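Local coordinates for protein HIRA (Homo sapiens, PDB 5YJE) that cooperates with ASF1A in replication-independent chromatin assembly and is needed for the periodic repression of histone genes, its C-terminal part described here forming a trimer, at residues 283-288 with 335-340; 295-300 with 342-347. All blocks are in the same frame, centred on the assembly; numbering follows the deposited sequence.

Contact 1: residues 283-288 with 335-340; sequences AALTLQ and TVVGLR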
# COMPACT_ATOMS: atom_id res chain seq x y z
N ALA B 283 8.38 1.56 21.45
CA ALA B 283 7.96 0.18 21.31
C ALA B 283 6.46 0.08 21.50
O ALA B 283 5.78 -0.65 20.78
CB ALA B 283 8.70 -0.70 22.32
N ALA B 284 5.93 0.85 22.45
CA ALA B 284 4.49 0.82 22.69
C ALA B 284 3.73 1.40 21.50
O ALA B 284 2.70 0.86 21.09
CB ALA B 284 4.16 1.54 23.99
N LEU B 285 4.25 2.50 20.93
CA LEU B 285 3.66 3.06 19.71
C LEU B 285 3.70 2.07 18.54
O LEU B 285 2.69 1.87 17.84
CB LEU B 285 4.40 4.35 19.36
CG LEU B 285 4.01 5.10 18.09
CD1 LEU B 285 2.60 5.59 18.18
CD2 LEU B 285 4.94 6.27 17.93
N THR B 286 4.86 1.45 18.30
CA THR B 286 5.01 0.46 17.25
C THR B 286 4.02 -0.70 17.40
O THR B 286 3.46 -1.18 16.41
CB THR B 286 6.45 -0.08 17.27
OG1 THR B 286 7.36 0.99 17.00
CG2 THR B 286 6.64 -1.14 16.23
N LEU B 287 3.82 -1.17 18.63
CA LEU B 287 2.84 -2.20 18.93
C LEU B 287 1.41 -1.67 18.88
O LEU B 287 0.47 -2.48 18.97
CB LEU B 287 3.13 -2.78 20.32
CG LEU B 287 4.04 -4.00 20.48
CD1 LEU B 287 3.47 -5.24 19.81
CD2 LEU B 287 5.40 -3.69 19.91
N GLN B 288 1.22 -0.36 18.75
CA GLN B 288 -0.10 0.26 18.83
C GLN B 288 -0.84 -0.18 20.09
O GLN B 288 -2.03 -0.46 20.07
CB GLN B 288 -0.93 -0.06 17.58
CG GLN B 288 -0.28 0.34 16.27
CD GLN B 288 -1.11 -0.05 15.05
OE1 GLN B 288 -2.31 -0.36 15.16
NE2 GLN B 288 -0.48 -0.05 13.88
N THR B 335 -4.73 12.62 16.96
CA THR B 335 -4.75 11.34 17.64
C THR B 335 -3.41 10.64 17.51
O THR B 335 -2.68 10.83 16.52
CB THR B 335 -5.86 10.44 17.08
OG1 THR B 335 -6.98 11.26 16.69
CG2 THR B 335 -6.33 9.44 18.11
N VAL B 336 -3.07 9.85 18.52
CA VAL B 336 -1.99 8.88 18.44
C VAL B 336 -2.49 7.64 19.16
O VAL B 336 -2.97 7.73 20.29
CB VAL B 336 -0.67 9.38 19.07
CG1 VAL B 336 -0.87 9.92 20.49
CG2 VAL B 336 0.38 8.28 19.08
N VAL B 337 -2.44 6.49 18.48
CA VAL B 337 -2.65 5.22 19.17
C VAL B 337 -4.04 5.28 19.82
O VAL B 337 -4.31 4.71 20.89
CB VAL B 337 -1.42 5.00 20.10
CG1 VAL B 337 -1.63 4.23 21.25
CG2 VAL B 337 -0.34 4.32 19.34
N GLY B 338 -4.95 5.97 19.13
CA GLY B 338 -6.33 6.10 19.56
C GLY B 338 -6.48 6.85 20.87
O GLY B 338 -7.20 6.40 21.77
N LEU B 339 -5.79 7.98 21.00
CA LEU B 339 -5.90 8.82 22.18
C LEU B 339 -5.87 10.28 21.76
O LEU B 339 -5.17 10.65 20.81
CB LEU B 339 -4.78 8.54 23.19
CG LEU B 339 -4.81 7.20 23.92
CD1 LEU B 339 -3.50 6.96 24.63
CD2 LEU B 339 -5.96 7.17 24.90
N ARG B 340 -6.67 11.11 22.43
CA ARG B 340 -6.66 12.54 22.18
C ARG B 340 -5.37 13.12 22.74
O ARG B 340 -5.16 13.11 23.96
CB ARG B 340 -7.89 13.20 22.80

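Contact 2: residues 295-300 with 342-347; sequences HWLLVY and RELLKE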
# COMPACT_ATOMS: atom_id res chain seq x y z
N HIS B 295 1.07 5.04 29.36
CA HIS B 295 1.84 4.81 30.58
C HIS B 295 3.30 5.23 30.41
O HIS B 295 3.83 6.02 31.20
CB HIS B 295 1.75 3.34 30.97
CG HIS B 295 2.69 2.96 32.07
ND1 HIS B 295 2.56 3.45 33.35
CD2 HIS B 295 3.79 2.18 32.07
CE1 HIS B 295 3.53 2.96 34.10
NE2 HIS B 295 4.29 2.19 33.35
N TRP B 296 3.96 4.70 29.37
CA TRP B 296 5.38 4.98 29.19
C TRP B 296 5.63 6.43 28.79
O TRP B 296 6.66 7.00 29.17
CB TRP B 296 5.97 4.02 28.18
CG TRP B 296 6.14 2.69 28.74
CD1 TRP B 296 5.42 1.58 28.45
CD2 TRP B 296 7.08 2.30 29.75
NE1 TRP B 296 5.86 0.52 29.19
CE2 TRP B 296 6.88 0.93 30.00
CE3 TRP B 296 8.09 2.98 30.46
CZ2 TRP B 296 7.64 0.22 30.92
CZ3 TRP B 296 8.84 2.28 31.37
CH2 TRP B 296 8.62 0.91 31.59
N LEU B 297 4.73 7.04 28.02
CA LEU B 297 4.87 8.46 27.73
C LEU B 297 4.82 9.27 29.01
O LEU B 297 5.56 10.26 29.16
CB LEU B 297 3.79 8.93 26.77
CG LEU B 297 3.80 10.43 26.44
CD1 LEU B 297 5.03 10.80 25.60
CD2 LEU B 297 2.50 10.90 25.76
N LEU B 298 3.98 8.86 29.96
CA LEU B 298 3.85 9.64 31.19
C LEU B 298 5.05 9.46 32.11
O LEU B 298 5.52 10.43 32.73
CB LEU B 298 2.57 9.26 31.92
CG LEU B 298 1.39 9.75 31.05
CD1 LEU B 298 -0.02 9.48 31.63
CD2 LEU B 298 1.59 11.22 30.58
N VAL B 299 5.60 8.24 32.20
CA VAL B 299 6.86 8.05 32.91
C VAL B 299 7.96 8.88 32.26
O VAL B 299 8.75 9.55 32.94
CB VAL B 299 7.21 6.55 32.95
CG1 VAL B 299 8.60 6.36 33.51
CG2 VAL B 299 6.16 5.77 33.73
N TYR B 300 8.04 8.83 30.93
CA TYR B 300 9.10 9.52 30.21
C TYR B 300 9.03 11.03 30.43
O TYR B 300 10.06 11.69 30.62
CB TYR B 300 9.00 9.19 28.72
CG TYR B 300 9.97 9.93 27.84
CD1 TYR B 300 11.34 9.78 27.99
CD2 TYR B 300 9.51 10.76 26.83
CE1 TYR B 300 12.23 10.46 27.17
CE2 TYR B 300 10.39 11.44 26.01
CZ TYR B 300 11.74 11.30 26.19
OH TYR B 300 12.59 11.98 25.35
N ARG B 342 -4.08 16.16 23.04
CA ARG B 342 -4.25 17.28 23.96
C ARG B 342 -4.72 16.81 25.33
O ARG B 342 -4.37 17.42 26.34
CB ARG B 342 -5.22 18.30 23.37
CG ARG B 342 -4.73 18.92 22.06
CD ARG B 342 -5.45 20.23 21.77
NE ARG B 342 -5.47 20.58 20.35
CZ ARG B 342 -4.48 21.18 19.71
NH1 ARG B 342 -3.36 21.48 20.37
NH2 ARG B 342 -4.58 21.48 18.42
N GLU B 343 -5.50 15.71 25.38
CA GLU B 343 -5.86 15.14 26.67
C GLU B 343 -4.62 14.66 27.42
O GLU B 343 -4.48 14.89 28.63
CB GLU B 343 -6.87 14.00 26.49
N LEU B 344 -3.70 14.00 26.71
CA LEU B 344 -2.47 13.54 27.35
C LEU B 344 -1.62 14.71 27.82
O LEU B 344 -1.09 14.69 28.94
CB LEU B 344 -1.67 12.65 26.41
CG LEU B 344 -2.32 11.29 26.17
CD1 LEU B 344 -1.72 10.61 24.95
CD2 LEU B 344 -2.20 10.40 27.40
N LEU B 345 -1.49 15.75 26.99
CA LEU B 345 -0.79 16.96 27.41
C LEU B 345 -1.39 17.52 28.70
O LEU B 345 -0.67 17.91 29.63
CB LEU B 345 -0.84 18.01 26.31
CG LEU B 345 -0.24 19.39 26.62
CD1 LEU B 345 1.29 19.38 26.62
CD2 LEU B 345 -0.78 20.40 25.63
N LYS B 346 -2.73 17.54 28.77
CA LYS B 346 -3.41 17.91 30.01
C LYS B 346 -3.02 16.99 31.16
O LYS B 346 -2.91 17.44 32.31
CB LYS B 346 -4.93 17.90 29.79
N GLU B 347 -2.82 15.70 30.88
CA GLU B 347 -2.36 14.80 31.93
C GLU B 347 -0.90 15.04 32.30
O GLU B 347 -0.46 14.58 33.35
CB GLU B 347 -2.54 13.34 31.52
CG GLU B 347 -3.98 12.94 31.24
CD GLU B 347 -4.20 11.43 31.27
OE1 GLU B 347 -3.80 10.74 30.30
OE2 GLU B 347 -4.77 10.93 32.26

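Contact 1: residues 283-288 with 335-340
Leu285, on the last turn of helix 266-286, meets two neighbouring valines of the small hairpin 335-340. All the direct apolar side-chain contact falls to a single methyl: Leu285 CD1 lies 3.4 Å from Val337 CG2 and 3.6 Å from Val336 CG2. The side chains of Leu285 and Val336 cross at about a right angle, and the valine meets the leucine through the end of its CG2 branch. CG of Leu285 is turned opposite its backbone N (chi1 177°), which carries the branched end toward the hairpin. In Val337, CG2 stands opposite the carbonyl carbon, and besides the leucine it reaches the backbone at Gln288 CA, 4.1 Å away.

Backbone bonds shape both partners. Gln288 takes positive phi and closes the helix in a Schellman motif, with Gln288 N bonded to Leu285 O at 2.8 Å. In the hairpin, Val336 N bonds to Leu339 O, while the return bond is weak; Val337 and Gly338 form a turn close to type I', both with positive phi, common for glycine but unusual for a beta-branched valine. Tyr293 of helix 290-307 touches Leu285 and Val337, and Gln162 of the second subunit packs on Leu285.

In the helical part following the beta-sheets, the hairpin tip thus meets the C-terminal end of helix 266-286 through methyls and a CH, by shape and hydrophobicity without directional polar bonds.

Contact 2: residues 295-300 with 342-347
Glu347 OE1 forms a salt bridge with Arg294 NE and also lies 4.2 Å from Leu298 CD1. Because Arg294 comes one helical turn before Leu298, the two residues present the charge and the methyl side by side to helix 341-353. Both carboxylate oxygens of Glu347 have hydrogen-bond partners just outside these segments, which would limit rotation of the group. Leu298, with chi1 -68° and an extended chi2 of -179°, places CD1 beside that carboxylate. A glutamate suits this partly exposed margin: its aliphatic stem reaches over from the helix, and its charged end meets the arginine.

Farther from solvent, the contact is apolar. Leu297 CD2 faces Leu344 CD1 at 4.3 Å, a loose approach between two buried methyls. With chi1 at 177°, Leu297 holds its branch out toward helix 341-353. The closest CA atoms, Leu298 CA and Glu347 CA, are 8.1 Å apart, a spacing filled by side chains.

Leu320 of helix 310-320 covers Leu344 and Leu345. Another face of helix 290-307 turns to helix 266-286, where Trp296 and Val299 pack on Leu277 and Tyr300 OH bonds to Glu278 OE1, which places the helix between 266-286 and 341-353.

Contacts 1 and 2, with centres 12 Å apart, join successive elements: helix 266-286 to the hairpin, then helix 290-307 to the helix that follows the hairpin. Along the chain their segments alternate, and strand 339-340 runs into 341-353 with Arg340 at the N-cap position. They meet where Leu339 CD1 lies 4.1 Å from Leu344 CD1. Arg294 also joins them, since Leu339 packs on it and Glu347 pairs with it. The centre of contact 1 is about 12 Å, and that of contact 2 about 22 Å, from the centre of the chain. Leu285 of contact 1, and Tyr300 beside contact 2 but not part of it, touch the second subunit, so this helical region borders the trimer interface.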